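Long-range contacts in alpha-1,3-glucanase (Streptomyces thermodiastaticus, PDB 7C7D), which hydrolyses the alpha-1,3-glucosidic linkages of alpha-1,3-glucan, as a thermostable glycosidase of family GH87: residues A536-F542 with S564-T570; V487-T493 with V517-A523. All blocks are in the same frame, centred on the assembly; numbering follows the deposited sequence.

Contact 1 of 2, residues A536-F542 with S564-T570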
ATOM      1  N   ALA A 536      13.203 -22.138   9.188  1.00 14.89           N
ATOM      2  CA  ALA A 536      14.479 -21.708   9.727  1.00 15.81           C
ATOM      3  C   ALA A 536      14.777 -22.468  11.006  1.00 13.39           C
ATOM      4  O   ALA A 536      13.857 -22.897  11.703  1.00 14.05           O
ATOM      5  CB  ALA A 536      14.425 -20.220  10.077  1.00 16.34           C
ATOM      6  N   PRO A 537      16.047 -22.658  11.352  1.00 13.06           N
ATOM      7  CA  PRO A 537      16.374 -23.090  12.714  1.00 14.05           C
ATOM      8  C   PRO A 537      16.034 -21.980  13.695  1.00 13.71           C
ATOM      9  O   PRO A 537      15.879 -20.816  13.324  1.00 14.62           O
ATOM     10  CB  PRO A 537      17.885 -23.328  12.654  1.00 15.36           C
ATOM     11  CG  PRO A 537      18.358 -22.403  11.563  1.00 17.43           C
ATOM     12  CD  PRO A 537      17.249 -22.345  10.555  1.00 15.54           C
ATOM     13  N   GLY A 538      15.912 -22.355  14.968  1.00 14.11           N
ATOM     14  CA  GLY A 538      15.661 -21.370  16.004  1.00 14.82           C
ATOM     15  C   GLY A 538      14.588 -21.803  16.983  1.00 14.34           C
ATOM     16  O   GLY A 538      14.504 -22.983  17.333  1.00 15.24           O
ATOM     17  N   GLU A 539      13.767 -20.859  17.439  1.00 14.61           N
ATOM     18  CA  GLU A 539      12.723 -21.163  18.406  1.00 14.14           C
ATOM     19  C   GLU A 539      11.696 -20.042  18.403  1.00 14.18           C
ATOM     20  O   GLU A 539      12.014 -18.883  18.123  1.00 15.21           O
ATOM     21  CB  GLU A 539      13.287 -21.361  19.825  1.00 16.20           C
ATOM     22  CG  GLU A 539      14.160 -20.217  20.352  1.00 19.75           C
ATOM     23  CD  GLU A 539      13.363 -19.044  20.918  1.00 21.60           C
ATOM     24  OE1 GLU A 539      13.927 -17.920  20.997  1.00 20.70           O
ATOM     25  OE2 GLU A 539      12.175 -19.241  21.282  1.00 22.14           O
ATOM     26  N   ALA A 540      10.464 -20.402  18.744  1.00 14.95           N
ATOM     27  CA  ALA A 540       9.412 -19.418  18.931  1.00 15.16           C
ATOM     28  C   ALA A 540       8.394 -19.973  19.907  1.00 14.68           C
ATOM     29  O   ALA A 540       8.239 -21.190  20.038  1.00 15.87           O
ATOM     30  CB  ALA A 540       8.717 -19.073  17.614  1.00 15.78           C
ATOM     31  N   THR A 541       7.697 -19.069  20.582  1.00 13.20           N
ATOM     32  CA  THR A 541       6.639 -19.431  21.510  1.00 13.04           C
ATOM     33  C   THR A 541       5.303 -18.973  20.950  1.00 11.82           C
ATOM     34  O   THR A 541       5.179 -17.843  20.465  1.00 12.44           O
ATOM     35  CB  THR A 541       6.880 -18.767  22.864  1.00 15.66           C
ATOM     36  OG1 THR A 541       8.132 -19.222  23.384  1.00 19.27           O
ATOM     37  CG2 THR A 541       5.765 -19.111  23.854  1.00 16.95           C
ATOM     38  N   PHE A 542       4.309 -19.855  21.024  1.00 11.56           N
ATOM     39  CA  PHE A 542       2.967 -19.575  20.534  1.00 10.85           C
ATOM     40  C   PHE A 542       1.959 -19.728  21.662  1.00 11.22           C
ATOM     41  O   PHE A 542       1.904 -20.780  22.308  1.00 12.26           O
ATOM     42  CB  PHE A 542       2.594 -20.533  19.405  1.00 13.47           C
ATOM     43  CG  PHE A 542       3.524 -20.436  18.233  1.00 17.30           C
ATOM     44  CD1 PHE A 542       4.750 -21.090  18.253  1.00 19.91           C
ATOM     45  CD2 PHE A 542       3.204 -19.667  17.130  1.00 20.17           C
ATOM     46  CE1 PHE A 542       5.628 -20.994  17.195  1.00 21.14           C
ATOM     47  CE2 PHE A 542       4.088 -19.563  16.052  1.00 18.68           C
ATOM     48  CZ  PHE A 542       5.292 -20.234  16.092  1.00 20.75           C
ATOM     49  N   SER A 564      21.889 -26.840   9.789  1.00 17.59           N
ATOM     50  CA  SER A 564      21.791 -25.551  10.464  1.00 17.88           C
ATOM     51  C   SER A 564      21.002 -25.597  11.767  1.00 17.75           C
ATOM     52  O   SER A 564      20.918 -24.573  12.449  1.00 19.34           O
ATOM     53  CB  SER A 564      21.218 -24.469   9.540  1.00 19.81           C
ATOM     54  OG  SER A 564      19.907 -24.778   9.115  1.00 20.50           O
ATOM     55  N   GLY A 565      20.416 -26.734  12.123  1.00 17.39           N
ATOM     56  CA  GLY A 565      19.795 -26.906  13.423  1.00 16.90           C
ATOM     57  C   GLY A 565      18.291 -27.113  13.346  1.00 16.58           C
ATOM     58  O   GLY A 565      17.688 -27.179  12.276  1.00 19.02           O
ATOM     59  N   THR A 566      17.691 -27.218  14.528  1.00 15.21           N
ATOM     60  CA  THR A 566      16.259 -27.454  14.672  1.00 16.06           C
ATOM     61  C   THR A 566      15.531 -26.151  14.953  1.00 14.81           C
ATOM     62  O   THR A 566      16.132 -25.135  15.299  1.00 15.16           O
ATOM     63  CB  THR A 566      15.984 -28.417  15.831  1.00 17.66           C
ATOM     64  OG1 THR A 566      16.401 -27.813  17.064  1.00 20.17           O
ATOM     65  CG2 THR A 566      16.721 -29.703  15.635  1.00 18.82           C
ATOM     66  N   PHE A 567      14.205 -26.210  14.836  1.00 15.10           N
ATOM     67  CA  PHE A 567      13.315 -25.128  15.238  1.00 15.22           C
ATOM     68  C   PHE A 567      12.379 -25.677  16.300  1.00 16.56           C
ATOM     69  O   PHE A 567      11.650 -26.638  16.042  1.00 20.21           O
ATOM     70  CB  PHE A 567      12.502 -24.610  14.051  1.00 15.19           C
ATOM     71  CG  PHE A 567      11.693 -23.380  14.365  1.00 15.09           C
ATOM     72  CD1 PHE A 567      12.305 -22.137  14.419  1.00 14.92           C
ATOM     73  CD2 PHE A 567      10.334 -23.461  14.627  1.00 15.95           C
ATOM     74  CE1 PHE A 567      11.583 -20.994  14.705  1.00 15.62           C
ATOM     75  CE2 PHE A 567       9.604 -22.315  14.917  1.00 16.34           C
ATOM     76  CZ  PHE A 567      10.232 -21.083  14.953  1.00 16.20           C
ATOM     77  N   THR A 568      12.413 -25.084  17.491  1.00 16.79           N
ATOM     78  CA  THR A 568      11.597 -25.538  18.615  1.00 19.17           C
ATOM     79  C   THR A 568      10.358 -24.652  18.743  1.00 18.49           C
ATOM     80  O   THR A 568      10.464 -23.462  19.070  1.00 19.49           O
ATOM     81  CB  THR A 568      12.407 -25.544  19.911  1.00 22.16           C
ATOM     82  OG1 THR A 568      13.523 -26.431  19.774  1.00 24.27           O
ATOM     83  CG2 THR A 568      11.544 -26.016  21.080  1.00 22.76           C
ATOM     84  N   VAL A 569       9.191 -25.247  18.511  1.00 19.37           N
ATOM     85  CA  VAL A 569       7.900 -24.595  18.697  1.00 20.77           C
ATOM     86  C   VAL A 569       7.463 -24.876  20.129  1.00 19.97           C
ATOM     87  O   VAL A 569       7.170 -26.021  20.476  1.00 22.05           O
ATOM     88  CB  VAL A 569       6.868 -25.146  17.703  1.00 23.28           C
ATOM     89  CG1 VAL A 569       5.488 -24.547  17.957  1.00 24.53           C
ATOM     90  CG2 VAL A 569       7.323 -24.920  16.266  1.00 25.70           C
ATOM     91  N   THR A 570       7.413 -23.843  20.967  1.00 17.12           N
ATOM     92  CA  THR A 570       6.901 -24.005  22.324  1.00 16.34           C
ATOM     93  C   THR A 570       5.418 -23.666  22.340  1.00 14.80           C
ATOM     94  O   THR A 570       5.008 -22.575  21.925  1.00 13.99           O
ATOM     95  CB  THR A 570       7.671 -23.162  23.345  1.00 18.29           C
ATOM     96  OG1 THR A 570       8.978 -23.717  23.527  1.00 20.60           O
ATOM     97  CG2 THR A 570       6.951 -23.162  24.691  1.00 20.78           C
TER
HETATM   98  O   HOH W   1      15.677 -25.387  18.391  1.00 25.54           O
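Residues 536-542 and 564-570 pair as parallel strands on successive coils of a right-handed parallel beta-helix, the pectate lyase-like fold, and 567-570 belongs to the last strand of the chain. The evidence is a register of Gly538 with Phe567 through Thr541 with Thr570, an 11° angle between the strand axes, and five backbone hydrogen bonds that run from Gly538 N to Thr566 O (2.8 Å) through to Phe542 N to Thr570 O (2.9 Å).

Phe567 buries more area against the other segment than any other residue here. With CG anti to the backbone N (chi1 -173°), its ring runs alongside the neighbouring strand: Glu539 CA lies over one face, Pro537 C sits at the edge, and CZ reaches Ala540 CB at 3.7 Å. The ring also touches Ala534 on another wall of the helix. Cutting the ring back to an alanine would probably leave Ala540 CB without this neighbour and open a gap beneath the Gly538-Ala540 backbone. Gly538 has phi 135°, where a beta carbon would press on the preceding carbonyl oxygen. Farther along the same face, Val569 brings CG1 up to the Phe542 ring, 3.5 Å from CD1, and the valine also packs on Ile555.

Before the strand, Pro537 CB rests 3.3 Å from Ser564 O, while the serine hydroxyl bonds to Pro561 O. Glu539, on the outward face, sends OE1 to Asn516 N.

On that outward face a water bridges the strands, donating to Gly538 O at 2.9 Å and bonding to Thr566 OG1 (2.9 Å) and Thr568 OG1 (2.8 Å).

Contact 2 of 2, residues V487-T493 with V517-A523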
ATOM      1  N   VAL A 487      10.820 -10.102  18.744  1.00 13.09           N
ATOM      2  CA  VAL A 487       9.719  -9.865  17.816  1.00 13.00           C
ATOM      3  C   VAL A 487       8.451 -10.370  18.487  1.00 11.64           C
ATOM      4  O   VAL A 487       8.312 -11.574  18.747  1.00 13.11           O
ATOM      5  CB  VAL A 487       9.946 -10.537  16.456  1.00 13.51           C
ATOM      6  CG1 VAL A 487       8.792 -10.234  15.521  1.00 14.84           C
ATOM      7  CG2 VAL A 487      11.272 -10.083  15.847  1.00 15.23           C
ATOM      8  N   ASP A 488       7.541  -9.447  18.792  1.00 11.57           N
ATOM      9  CA  ASP A 488       6.307  -9.741  19.517  1.00 12.06           C
ATOM     10  C   ASP A 488       5.137  -9.558  18.564  1.00 11.60           C
ATOM     11  O   ASP A 488       4.835  -8.430  18.161  1.00 12.92           O
ATOM     12  CB  ASP A 488       6.158  -8.806  20.714  1.00 15.52           C
ATOM     13  CG  ASP A 488       7.241  -9.000  21.738  1.00 20.18           C
ATOM     14  OD1 ASP A 488       7.577 -10.158  22.036  1.00 22.41           O
ATOM     15  OD2 ASP A 488       7.745  -7.990  22.263  1.00 23.07           O
ATOM     16  N   ILE A 489       4.480 -10.659  18.216  1.00 11.79           N
ATOM     17  CA  ILE A 489       3.409 -10.670  17.228  1.00 11.42           C
ATOM     18  C   ILE A 489       2.121 -10.976  17.978  1.00 10.47           C
ATOM     19  O   ILE A 489       1.873 -12.123  18.371  1.00 11.39           O
ATOM     20  CB  ILE A 489       3.683 -11.692  16.118  1.00 11.42           C
ATOM     21  CG1 ILE A 489       5.024 -11.398  15.436  1.00 13.06           C
ATOM     22  CG2 ILE A 489       2.549 -11.706  15.110  1.00 12.55           C
ATOM     23  CD1 ILE A 489       5.614 -12.578  14.690  1.00 13.37           C
ATOM     24  N   THR A 490       1.296  -9.952  18.174  1.00 10.13           N
ATOM     25  CA  THR A 490       0.153 -10.055  19.069  1.00 11.00           C
ATOM     26  C   THR A 490      -1.132  -9.622  18.386  1.00 10.43           C
ATOM     27  O   THR A 490      -1.140  -8.723  17.544  1.00 10.87           O
ATOM     28  CB  THR A 490       0.344  -9.200  20.331  1.00 13.02           C
ATOM     29  OG1 THR A 490       0.606  -7.847  19.946  1.00 14.14           O
ATOM     30  CG2 THR A 490       1.502  -9.703  21.154  1.00 14.97           C
ATOM     31  N   ASP A 491      -2.226 -10.269  18.785  1.00 11.62           N
ATOM     32  CA  ASP A 491      -3.574  -9.912  18.353  0.60 11.75           C
ATOM     33  C   ASP A 491      -3.674  -9.768  16.838  1.00 11.04           C
ATOM     34  O   ASP A 491      -4.131  -8.761  16.300  1.00 12.67           O
ATOM     35  CB  ASP A 491      -4.090  -8.680  19.087  0.60 13.87           C
ATOM     36  CG  ASP A 491      -4.365  -8.963  20.545  0.60 17.60           C
ATOM     37  OD1 ASP A 491      -4.348 -10.152  20.939  0.60 19.12           O
ATOM     38  OD2 ASP A 491      -4.596  -8.004  21.300  0.60 20.40           O
ATOM     39  N   THR A 492      -3.252 -10.815  16.143  1.00 10.90           N
ATOM     40  CA  THR A 492      -3.281 -10.832  14.685  1.00 10.82           C
ATOM     41  C   THR A 492      -4.501 -11.605  14.204  1.00 10.74           C
ATOM     42  O   THR A 492      -4.768 -12.713  14.679  1.00 12.67           O
ATOM     43  CB  THR A 492      -2.020 -11.490  14.118  1.00 11.26           C
ATOM     44  OG1 THR A 492      -0.860 -10.954  14.756  1.00 12.24           O
ATOM     45  CG2 THR A 492      -1.904 -11.220  12.630  1.00 12.27           C
ATOM     46  N   THR A 493      -5.221 -11.034  13.251  1.00 10.67           N
ATOM     47  CA  THR A 493      -6.314 -11.718  12.570  1.00 10.43           C
ATOM     48  C   THR A 493      -5.818 -12.076  11.178  1.00 10.35           C
ATOM     49  O   THR A 493      -5.385 -11.194  10.432  1.00 11.58           O
ATOM     50  CB  THR A 493      -7.542 -10.813  12.506  1.00 11.87           C
ATOM     51  OG1 THR A 493      -7.955 -10.501  13.840  1.00 13.59           O
ATOM     52  CG2 THR A 493      -8.688 -11.480  11.766  1.00 13.62           C
ATOM     53  N   VAL A 517      11.075 -14.861  19.084  1.00 12.09           N
ATOM     54  CA  VAL A 517       9.768 -14.591  18.501  1.00 12.16           C
ATOM     55  C   VAL A 517       8.691 -15.133  19.426  1.00 11.37           C
ATOM     56  O   VAL A 517       8.752 -16.294  19.850  1.00 12.46           O
ATOM     57  CB  VAL A 517       9.639 -15.238  17.112  1.00 13.71           C
ATOM     58  CG1 VAL A 517       8.197 -15.132  16.584  1.00 14.80           C
ATOM     59  CG2 VAL A 517      10.620 -14.611  16.145  1.00 14.17           C
ATOM     60  N   THR A 518       7.704 -14.297  19.731  1.00 11.66           N
ATOM     61  CA  THR A 518       6.508 -14.709  20.453  1.00 12.45           C
ATOM     62  C   THR A 518       5.292 -14.350  19.620  1.00 12.30           C
ATOM     63  O   THR A 518       5.156 -13.203  19.183  1.00 13.37           O
ATOM     64  CB  THR A 518       6.413 -13.992  21.801  1.00 14.95           C
ATOM     65  OG1 THR A 518       7.583 -14.283  22.571  1.00 16.86           O
ATOM     66  CG2 THR A 518       5.172 -14.451  22.567  1.00 16.92           C
ATOM     67  N   VAL A 519       4.429 -15.331  19.382  1.00 11.65           N
ATOM     68  CA  VAL A 519       3.118 -15.097  18.793  1.00 11.37           C
ATOM     69  C   VAL A 519       2.103 -15.300  19.906  1.00 11.22           C
ATOM     70  O   VAL A 519       1.996 -16.405  20.456  1.00 13.04           O
ATOM     71  CB  VAL A 519       2.851 -16.051  17.619  1.00 12.42           C
ATOM     72  CG1 VAL A 519       1.426 -15.866  17.093  1.00 13.42           C
ATOM     73  CG2 VAL A 519       3.875 -15.831  16.519  1.00 13.99           C
ATOM     74  N   ASP A 520       1.389 -14.236  20.270  1.00 10.87           N
ATOM     75  CA  ASP A 520       0.457 -14.287  21.392  1.00 11.06           C
ATOM     76  C   ASP A 520      -0.855 -13.646  20.971  1.00 10.41           C
ATOM     77  O   ASP A 520      -0.953 -12.416  20.883  1.00 10.74           O
ATOM     78  CB  ASP A 520       1.035 -13.592  22.628  1.00 12.76           C
ATOM     79  CG  ASP A 520       0.169 -13.765  23.863  1.00 15.81           C
ATOM     80  OD1 ASP A 520      -1.033 -14.078  23.748  1.00 13.82           O
ATOM     81  OD2 ASP A 520       0.704 -13.580  24.976  1.00 22.04           O
ATOM     82  N   GLY A 521      -1.860 -14.478  20.733  1.00 10.48           N
ATOM     83  CA  GLY A 521      -3.188 -13.999  20.425  1.00 10.30           C
ATOM     84  C   GLY A 521      -3.394 -13.893  18.933  1.00 10.78           C
ATOM     85  O   GLY A 521      -2.869 -12.974  18.301  1.00 11.46           O
ATOM     86  N   ALA A 522      -4.132 -14.827  18.348  1.00 10.94           N
ATOM     87  CA  ALA A 522      -4.417 -14.740  16.928  1.00 11.54           C
ATOM     88  C   ALA A 522      -5.727 -15.450  16.648  1.00 11.56           C
ATOM     89  O   ALA A 522      -6.073 -16.439  17.301  1.00 13.37           O
ATOM     90  CB  ALA A 522      -3.288 -15.328  16.073  1.00 12.07           C
ATOM     91  N   ALA A 523      -6.459 -14.919  15.681  1.00 11.93           N
ATOM     92  CA  ALA A 523      -7.659 -15.544  15.138  1.00 12.77           C
ATOM     93  C   ALA A 523      -7.343 -15.883  13.690  1.00 12.22           C
ATOM     94  O   ALA A 523      -7.229 -14.985  12.848  1.00 12.58           O
ATOM     95  CB  ALA A 523      -8.853 -14.598  15.223  1.00 15.62           C
TER
HETATM   96  O   HOH W   2       9.353 -12.250  21.804  1.00 19.53           O
HETATM   97  O   HOH W   3      -0.507 -12.689  16.893  1.00 11.88           O
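Ile489 meets both Val517 and Val519 through one methyl group: its CD1 lies 4.1 Å from Val517 CG1 and equally far from Val519 CG2. CG1 of the isoleucine stands anti to its carbonyl carbon (chi1 -57°), and the extended chain beyond it sets CD1 against both valines. Val487 adds its CB against Val517 CG2, continuing this inward apolar row.

Direct backbone bonding sets the register of these parallel strands from neighbouring beta-helix coils. Ile489 N donates to Thr518 O at 2.8 Å, an almost straight bond of 171°, and Ile489 O receives Asp520 N. The chain turns a corner at Asp491, yet pairing carries on around it: Asp491 N makes a longer bond to Asp520 O (3.3 Å), Thr492 N one to Gly521 O, and Ala523 N one to Thr492 O. Inside the bend a water donates to Gly521 O at 2.8 Å, bonds to Thr492 OG1 at 2.8 Å and gives a weak bond to Ile489 O, so it ties together carbonyls of both strands.

On the outward face, Asp488 and Thr518 lie side by side, and a second water links Asp488 OD1 to Thr518 OG1. Salt bridges hold the carboxylates of Asp488 and Asp520 on this face: Asp488 OD2 pairs with Arg486 and Asp520 OD2 with Arg543, while Asp520 OD1 is hydrogen-bonded to Asn544. Thr490 OG1 is hydrogen-bonded to Asp453.

Further out, strand 449-458 pairs with 486-495 and strand 538-550 with 517-527, while Phe502, Phe504, Leu474 and Val476, from strands 502-505 and 474-477, cover the apolar row from the helix interior.

How the contacts relate
Contact 2 comes first along the chain, contact 1 after it, and the two follow one another along the same beta-helix wall with centres about 16 Å apart. They share a border: strand 517-527, from contact 2, pairs with strand 538-550, from contact 1. Thr541 spans it at both backbone ends, with probable hydrogen bonds from its N to Val517 O (3.1 Å) and from Val519 N to its O (2.8 Å). Inside, Phe542 CD2 packs on Val519 CB at 3.7 Å, extending one apolar core across both contacts. Neither contact supplies a ligand of the calcium ion, which is bound by Glu63, Glu65, Ser88, Gln91 and Asp191. The centre of contact 1 lies about 31 Å from that of the chain, against about 22 Å for contact 2.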